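MmeI (Methylophilus methylotrophus, PDB 5HR4) is a Type IIL restriction-modification enzyme that binds DNA and probably methylates adenine on its exocyclic amino group using S-adenosyl-L-methionine. Local coordinates at residues Ser500-Leu505 and Trp517-Ala522; Glu545-Leu550 and Asn616-Asp621. All blocks are in the same frame, centred on the assembly; numbering follows the deposited sequence.

Interaction 1: residues Ser500-Leu505 and Trp517-Ala522; sequences SVFGNL and WYPKAA. With SFG (sinefungin), chain H.
P519, on the first turn of helix 517-524, sets its ring against V501 and F502 on helix 492-502, and its atoms divide the work. From CB, the ring meets V501, with P519 CB 3.6 Å from V501 CG1. One atom on, P519 CG reaches the F502 ring and lies 3.5 Å from F502 CZ and equally near F502 CE1. P519 CD, next round the ring, lies near both F502 CZ and V501 CG1. The proline ring thus fills the angle between a branched side chain and an aromatic one, crossing each at about a right angle. V501 can reach it because CG1 stands anti to the backbone N (chi1 168°), while the other branch, V501 CG2, passes 4.2 Å from K520 CG. Beyond that point the K520 chain bends away to a hydrogen bond from NZ to I464 O and a cation-pi contact with W466. W517, pointing away from helix 492-502, carries the second helix to the cofactor pocket: W517 CZ2 lies 3.6 Å from C6 of sinefungin, the adenine approaching the indole at its edge, and W517 NE1 is held by P362 O. Helices 492-502 and 517-524 of the Rossmann-like methyltransferase domain are thus joined through V501, F502 and P519, with W517 of the second helix lining the sinefungin pocket.

Interaction 2: residues Glu545-Leu550 and Asn616-Asp621; sequences EQVSLL and NPYLRD. With nucleotides of chain B.
The first turns of helix 544-556 approach a type I beta turn, N616 to L619, with the backbones nearest at V547 and P617, and no hydrogen bond joins the two segments. V547 carries the contact: its CG1 sits over one face of the Y618 ring, 3.9 Å from the ring centroid and 15° off the normal, a CH-pi contact. The same methyl lies 4.1 Å from P617 CB, while V547 CG2 lies 3.9 Å from Y618 CE2. Y618 offers that face because its CG is anti to the carbonyl carbon (chi1 -55°), which swings the ring out of the turn toward the helix. The ring's other face has R620 NH2 above it near the rim, so the aromatic plane lies between a methyl and a guanidinium group; Y618 OH is tied to A627 N and R620 NH1 to N800 O. At E545 the partner is DNA: E545 N donates to OP1 of DC5 of chain B over 2.9 Å, at an N-H...O angle of 157°. The E545 carboxylate lies along the sugar-phosphate backbone, OE1 3.4 Å from C4' of DC4 of chain B, and salt bridges to K487 and K629 probably offset its charge beside the phosphates. The N-terminal part of helix 544-556, near a DNA phosphate and packed on a beta turn, marks this part of the DNA-binding surface.

Followed from the N terminus, the chain leaves helix 492-502 and returns in helix 517-524; the 11 residues between the two segments, none of them helix or strand, are closed into a loop by interaction 1. It then forms strand 532-538 and enters helix 544-556, where interaction 2 opens; 65 residues later, after several strands of the central sheet, the 616-621 turn comes back to close it. The two contacts are in series, neither nested nor crossing. They meet nonetheless in space: F502 CZ packs on L550 CD1 and L505 CD2 on L549 O. Helix 544-556 thereby links the cofactor side of the methyltransferase domain to the turn beyond strand 608-612 and to the DNA.

Interaction 1: residues Ser500-Leu505 and Trp517-Ala522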
loop_
_atom_site.group_PDB
_atom_site.type_symbol
_atom_site.label_atom_id
_atom_site.label_comp_id
_atom_site.label_asym_id
_atom_site.label_seq_id
_atom_site.Cartn_x
_atom_site.Cartn_y
_atom_site.Cartn_z
ATOM N N SER A 500 -16.346 5.554 12.070
ATOM C CA SER A 500 -16.461 6.920 12.587
ATOM C C SER A 500 -16.253 7.953 11.478
ATOM O O SER A 500 -16.951 8.972 11.424
ATOM C CB SER A 500 -15.458 7.152 13.726
ATOM N N VAL A 501 -15.312 7.698 10.575
ATOM C CA VAL A 501 -14.978 8.672 9.536
ATOM C C VAL A 501 -16.059 8.722 8.454
ATOM O O VAL A 501 -16.367 9.793 7.924
ATOM C CB VAL A 501 -13.595 8.338 8.948
ATOM C CG1 VAL A 501 -13.347 9.125 7.692
ATOM C CG2 VAL A 501 -12.518 8.615 9.978
ATOM N N PHE A 502 -16.654 7.576 8.113
ATOM C CA PHE A 502 -17.668 7.503 7.065
ATOM C C PHE A 502 -19.104 7.522 7.585
ATOM O O PHE A 502 -20.030 7.340 6.787
ATOM C CB PHE A 502 -17.469 6.238 6.213
ATOM C CG PHE A 502 -16.292 6.316 5.282
ATOM C CD1 PHE A 502 -16.410 6.929 4.056
ATOM C CD2 PHE A 502 -15.065 5.791 5.647
ATOM C CE1 PHE A 502 -15.328 7.017 3.211
ATOM C CE2 PHE A 502 -13.987 5.872 4.816
ATOM C CZ PHE A 502 -14.113 6.487 3.593
ATOM N N GLY A 503 -19.322 7.716 8.888
ATOM C CA GLY A 503 -20.688 7.832 9.383
ATOM C C GLY A 503 -21.506 6.572 9.152
ATOM O O GLY A 503 -21.036 5.448 9.366
ATOM N N ASN A 504 -22.752 6.760 8.699
ATOM C CA ASN A 504 -23.697 5.667 8.486
ATOM C C ASN A 504 -23.825 5.249 7.016
ATOM O O ASN A 504 -24.828 4.627 6.646
ATOM C CB ASN A 504 -25.075 6.046 9.033
ATOM N N LEU A 505 -22.844 5.582 6.174
ATOM C CA LEU A 505 -22.888 5.202 4.765
ATOM C C LEU A 505 -23.093 3.695 4.617
ATOM O O LEU A 505 -22.694 2.904 5.477
ATOM C CB LEU A 505 -21.598 5.641 4.061
ATOM C CG LEU A 505 -21.313 5.218 2.608
ATOM C CD1 LEU A 505 -22.369 5.709 1.608
ATOM C CD2 LEU A 505 -19.925 5.684 2.190
ATOM N N TRP A 517 -8.361 8.021 5.582
ATOM C CA TRP A 517 -7.666 9.312 5.602
ATOM C C TRP A 517 -8.211 10.301 4.575
ATOM O O TRP A 517 -7.979 11.504 4.723
ATOM C CB TRP A 517 -6.157 9.146 5.381
ATOM C CG TRP A 517 -5.412 8.786 6.625
ATOM C CD1 TRP A 517 -4.520 9.558 7.302
ATOM C CD2 TRP A 517 -5.510 7.559 7.351
ATOM N NE1 TRP A 517 -4.051 8.885 8.405
ATOM C CE2 TRP A 517 -4.643 7.654 8.454
ATOM C CE3 TRP A 517 -6.242 6.385 7.166
ATOM C CZ2 TRP A 517 -4.485 6.618 9.371
ATOM C CZ3 TRP A 517 -6.091 5.354 8.082
ATOM C CH2 TRP A 517 -5.221 5.478 9.172
ATOM N N TYR A 518 -8.929 9.833 3.547
ATOM C CA TYR A 518 -9.411 10.752 2.516
ATOM C C TYR A 518 -10.537 11.655 3.010
ATOM O O TYR A 518 -10.457 12.878 2.792
ATOM C CB TYR A 518 -9.823 9.966 1.269
ATOM C CG TYR A 518 -8.664 9.461 0.445
ATOM C CD1 TYR A 518 -7.906 8.372 0.866
ATOM C CD2 TYR A 518 -8.345 10.057 -0.769
ATOM C CE1 TYR A 518 -6.860 7.902 0.122
ATOM C CE2 TYR A 518 -7.292 9.594 -1.534
ATOM C CZ TYR A 518 -6.552 8.519 -1.080
ATOM O OH TYR A 518 -5.508 8.055 -1.834
ATOM N N PRO A 519 -11.605 11.153 3.640
ATOM C CA PRO A 519 -12.615 12.078 4.177
ATOM C C PRO A 519 -12.070 12.966 5.274
ATOM O O PRO A 519 -12.489 14.125 5.381
ATOM C CB PRO A 519 -13.705 11.138 4.714
ATOM C CG PRO A 519 -13.499 9.875 3.990
ATOM C CD PRO A 519 -12.024 9.756 3.813
ATOM N N LYS A 520 -11.155 12.450 6.103
ATOM C CA LYS A 520 -10.483 13.283 7.094
ATOM C C LYS A 520 -9.859 14.499 6.432
ATOM O O LYS A 520 -10.270 15.635 6.687
ATOM C CB LYS A 520 -9.428 12.467 7.846
ATOM C CG LYS A 520 -9.960 11.822 9.090
ATOM C CD LYS A 520 -10.394 12.877 10.090
ATOM C CE LYS A 520 -10.216 12.418 11.522
ATOM N NZ LYS A 520 -10.705 13.452 12.489
ATOM N N ALA A 521 -8.869 14.270 5.559
ATOM C CA ALA A 521 -8.277 15.356 4.781
ATOM C C ALA A 521 -9.346 16.211 4.122
ATOM O O ALA A 521 -9.297 17.444 4.197
ATOM C CB ALA A 521 -7.335 14.791 3.722
ATOM N N ALA A 522 -10.345 15.571 3.502
ATOM C CA ALA A 522 -11.380 16.325 2.794
ATOM C C ALA A 522 -12.164 17.230 3.736
ATOM O O ALA A 522 -12.537 18.345 3.361
ATOM C CB ALA A 522 -12.323 15.377 2.063
HETATM N N SFG H . 5.551 7.004 5.441
HETATM C CA SFG H . 6.201 6.382 6.575
HETATM C C SFG H . 7.665 6.218 6.215
HETATM O O SFG H . 8.052 6.596 5.087
HETATM O OXT SFG H . 8.487 5.723 7.023
HETATM C CB SFG H . 5.575 5.022 6.862
HETATM C CG SFG H . 4.078 5.224 7.046
HETATM C CD SFG H . 3.469 3.840 7.057
HETATM N NE SFG H . 3.323 3.435 5.673
HETATM C "C5'" SFG H . 2.119 3.815 7.791
HETATM C "C4'" SFG H . 2.171 4.372 9.255
HETATM O "O4'" SFG H . 0.957 4.639 9.647
HETATM C "C3'" SFG H . 2.677 3.357 10.295
HETATM O "O3'" SFG H . 3.858 3.820 10.772
HETATM C "C2'" SFG H . 1.583 3.284 11.401
HETATM O "O2'" SFG H . 2.176 3.282 12.768
HETATM C "C1'" SFG H . 0.905 4.375 11.237
HETATM N N9 SFG H . -0.487 4.238 11.533
HETATM C C8 SFG H . -1.285 3.200 11.295
HETATM N N7 SFG H . -2.519 3.522 11.688
HETATM C C5 SFG H . -2.480 4.766 12.163
HETATM C C6 SFG H . -3.467 5.558 12.698
HETATM N N6 SFG H . -4.875 5.343 12.923
HETATM N N1 SFG H . -3.200 6.788 13.119
HETATM C C2 SFG H . -1.934 7.259 13.013
HETATM N N3 SFG H . -0.956 6.474 12.489
HETATM C C4 SFG H . -1.231 5.221 12.061
#

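Interaction 2: residues Glu545-Leu550 and Asn616-Asp621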
loop_
_atom_site.group_PDB
_atom_site.type_symbol
_atom_site.label_atom_id
_atom_site.label_comp_id
_atom_site.label_asym_id
_atom_site.label_seq_id
_atom_site.Cartn_x
_atom_site.Cartn_y
_atom_site.Cartn_z
ATOM N N GLU A 545 -15.236 -2.970 -5.914
ATOM C CA GLU A 545 -16.318 -2.663 -4.974
ATOM C C GLU A 545 -16.082 -1.393 -4.169
ATOM O O GLU A 545 -17.033 -0.871 -3.577
ATOM C CB GLU A 545 -16.532 -3.831 -4.005
ATOM C CG GLU A 545 -15.695 -3.783 -2.722
ATOM C CD GLU A 545 -15.873 -5.035 -1.837
ATOM O OE1 GLU A 545 -16.954 -5.676 -1.885
ATOM O OE2 GLU A 545 -14.925 -5.382 -1.089
ATOM N N GLN A 546 -14.857 -0.888 -4.129
ATOM C CA GLN A 546 -14.558 0.268 -3.299
ATOM C C GLN A 546 -14.814 1.596 -4.000
ATOM O O GLN A 546 -15.057 2.601 -3.312
ATOM C CB GLN A 546 -13.103 0.209 -2.823
ATOM C CG GLN A 546 -12.625 -1.191 -2.437
ATOM C CD GLN A 546 -11.562 -1.170 -1.360
ATOM O OE1 GLN A 546 -11.550 -0.298 -0.491
ATOM N NE2 GLN A 546 -10.666 -2.146 -1.402
ATOM N N VAL A 547 -14.798 1.619 -5.342
ATOM C CA VAL A 547 -14.936 2.877 -6.078
ATOM C C VAL A 547 -16.308 3.493 -5.844
ATOM O O VAL A 547 -16.450 4.717 -5.756
ATOM C CB VAL A 547 -14.672 2.646 -7.576
ATOM C CG1 VAL A 547 -14.570 3.978 -8.327
ATOM C CG2 VAL A 547 -13.425 1.843 -7.751
ATOM N N SER A 548 -17.338 2.659 -5.744
ATOM C CA SER A 548 -18.672 3.152 -5.435
ATOM C C SER A 548 -18.796 3.645 -3.999
ATOM O O SER A 548 -19.690 4.448 -3.718
ATOM C CB SER A 548 -19.715 2.054 -5.672
ATOM O OG SER A 548 -19.502 1.365 -6.904
ATOM N N LEU A 549 -17.954 3.177 -3.074
ATOM C CA LEU A 549 -18.164 3.517 -1.671
ATOM C C LEU A 549 -17.335 4.691 -1.205
ATOM O O LEU A 549 -17.663 5.271 -0.170
ATOM C CB LEU A 549 -17.861 2.326 -0.755
ATOM C CG LEU A 549 -18.553 1.009 -1.121
ATOM C CD1 LEU A 549 -18.036 -0.091 -0.232
ATOM C CD2 LEU A 549 -20.082 1.104 -1.080
ATOM N N LEU A 550 -16.281 5.061 -1.931
ATOM C CA LEU A 550 -15.395 6.134 -1.490
ATOM C C LEU A 550 -15.563 7.423 -2.273
ATOM O O LEU A 550 -15.533 8.508 -1.687
ATOM C CB LEU A 550 -13.930 5.696 -1.586
ATOM C CG LEU A 550 -12.924 6.779 -1.189
ATOM C CD1 LEU A 550 -13.247 7.308 0.196
ATOM C CD2 LEU A 550 -11.528 6.228 -1.203
ATOM N N ASN A 616 -10.327 10.332 -13.459
ATOM C CA ASN A 616 -11.412 9.506 -12.940
ATOM C C ASN A 616 -11.219 9.151 -11.481
ATOM O O ASN A 616 -10.096 9.113 -10.981
ATOM C CB ASN A 616 -11.485 8.180 -13.696
ATOM C CG ASN A 616 -12.566 8.165 -14.707
ATOM O OD1 ASN A 616 -12.533 7.388 -15.664
ATOM N ND2 ASN A 616 -13.547 9.045 -14.523
ATOM N N PRO A 617 -12.299 8.808 -10.794
ATOM C CA PRO A 617 -12.143 8.024 -9.553
ATOM C C PRO A 617 -11.425 6.691 -9.778
ATOM O O PRO A 617 -10.801 6.172 -8.845
ATOM C CB PRO A 617 -13.587 7.839 -9.062
ATOM C CG PRO A 617 -14.481 8.283 -10.215
ATOM C CD PRO A 617 -13.683 9.241 -11.039
ATOM N N TYR A 618 -11.471 6.134 -10.992
ATOM C CA TYR A 618 -10.617 5.014 -11.379
ATOM C C TYR A 618 -9.205 5.446 -11.802
ATOM O O TYR A 618 -8.394 4.580 -12.172
ATOM C CB TYR A 618 -11.254 4.237 -12.535
ATOM C CG TYR A 618 -12.659 3.736 -12.320
ATOM C CD1 TYR A 618 -13.758 4.504 -12.671
ATOM C CD2 TYR A 618 -12.887 2.465 -11.781
ATOM C CE1 TYR A 618 -15.049 4.019 -12.491
ATOM C CE2 TYR A 618 -14.158 1.986 -11.588
ATOM C CZ TYR A 618 -15.237 2.759 -11.948
ATOM O OH TYR A 618 -16.518 2.270 -11.757
ATOM N N LEU A 619 -8.899 6.754 -11.754
ATOM C CA LEU A 619 -7.641 7.342 -12.232
ATOM C C LEU A 619 -7.476 7.210 -13.739
ATOM O O LEU A 619 -6.358 7.058 -14.229
ATOM C CB LEU A 619 -6.417 6.751 -11.535
ATOM C CG LEU A 619 -6.471 6.685 -10.018
ATOM C CD1 LEU A 619 -5.171 6.115 -9.491
ATOM C CD2 LEU A 619 -6.717 8.071 -9.497
ATOM N N ARG A 620 -8.570 7.269 -14.488
ATOM C CA ARG A 620 -8.511 7.271 -15.941
ATOM C C ARG A 620 -8.905 8.634 -16.500
ATOM O O ARG A 620 -9.570 9.445 -15.846
ATOM C CB ARG A 620 -9.432 6.202 -16.534
ATOM C CG ARG A 620 -8.950 4.776 -16.365
ATOM C CD ARG A 620 -9.890 3.835 -17.104
ATOM N NE ARG A 620 -11.229 3.899 -16.529
ATOM C CZ ARG A 620 -11.756 2.952 -15.759
ATOM N NH1 ARG A 620 -11.071 1.844 -15.493
ATOM N NH2 ARG A 620 -12.981 3.101 -15.277
ATOM N N ASP A 621 -8.509 8.876 -17.743
ATOM C CA ASP A 621 -8.967 10.073 -18.432
ATOM C C ASP A 621 -10.336 9.759 -19.026
ATOM O O ASP A 621 -10.446 9.179 -20.105
ATOM C CB ASP A 621 -7.973 10.507 -19.494
ATOM C CG ASP A 621 -8.281 11.882 -20.034
ATOM O OD1 ASP A 621 -9.353 12.415 -19.654
ATOM O OD2 ASP A 621 -7.460 12.416 -20.834
ATOM P P DC B 4 -20.015 -9.586 -4.262
ATOM O OP1 DC B 4 -21.229 -8.832 -3.867
ATOM O OP2 DC B 4 -19.878 -10.129 -5.635
ATOM O "O5'" DC B 4 -18.795 -8.628 -4.002
ATOM C "C5'" DC B 4 -17.676 -8.637 -4.881
ATOM C "C4'" DC B 4 -16.472 -8.190 -4.100
ATOM O "O4'" DC B 4 -16.304 -9.078 -2.973
ATOM C "C3'" DC B 4 -15.151 -8.141 -4.847
ATOM O "O3'" DC B 4 -14.537 -6.870 -4.578
ATOM C "C2'" DC B 4 -14.355 -9.328 -4.264
ATOM C "C1'" DC B 4 -14.984 -9.547 -2.897
ATOM N N1 DC B 4 -15.053 -10.996 -2.455
ATOM C C2 DC B 4 -15.033 -11.294 -1.086
ATOM O O2 DC B 4 -14.930 -10.369 -0.273
ATOM N N3 DC B 4 -15.125 -12.592 -0.686
ATOM C C4 DC B 4 -15.242 -13.558 -1.591
ATOM N N4 DC B 4 -15.308 -14.811 -1.147
ATOM C C5 DC B 4 -15.265 -13.282 -2.995
ATOM C C6 DC B 4 -15.180 -11.998 -3.379
ATOM P P DC B 5 -13.115 -6.441 -5.196
ATOM O OP1 DC B 5 -13.136 -4.965 -5.357
ATOM O OP2 DC B 5 -12.740 -7.358 -6.285
ATOM O "O5'" DC B 5 -12.091 -6.772 -4.028
ATOM C "C5'" DC B 5 -12.235 -6.177 -2.775
ATOM C "C4'" DC B 5 -11.532 -7.032 -1.754
ATOM O "O4'" DC B 5 -12.140 -8.325 -1.713
ATOM C "C3'" DC B 5 -10.095 -7.350 -2.095
ATOM O "O3'" DC B 5 -9.281 -6.286 -1.696
ATOM C "C2'" DC B 5 -9.827 -8.620 -1.274
ATOM C "C1'" DC B 5 -11.236 -9.194 -1.068
ATOM N N1 DC B 5 -11.435 -10.529 -1.615
ATOM C C2 DC B 5 -11.677 -11.588 -0.740
ATOM O O2 DC B 5 -11.673 -11.367 0.471
ATOM N N3 DC B 5 -11.890 -12.827 -1.242
ATOM C C4 DC B 5 -11.874 -13.010 -2.570
ATOM N N4 DC B 5 -12.092 -14.247 -3.043
ATOM C C5 DC B 5 -11.633 -11.928 -3.474
ATOM C C6 DC B 5 -11.431 -10.718 -2.954
#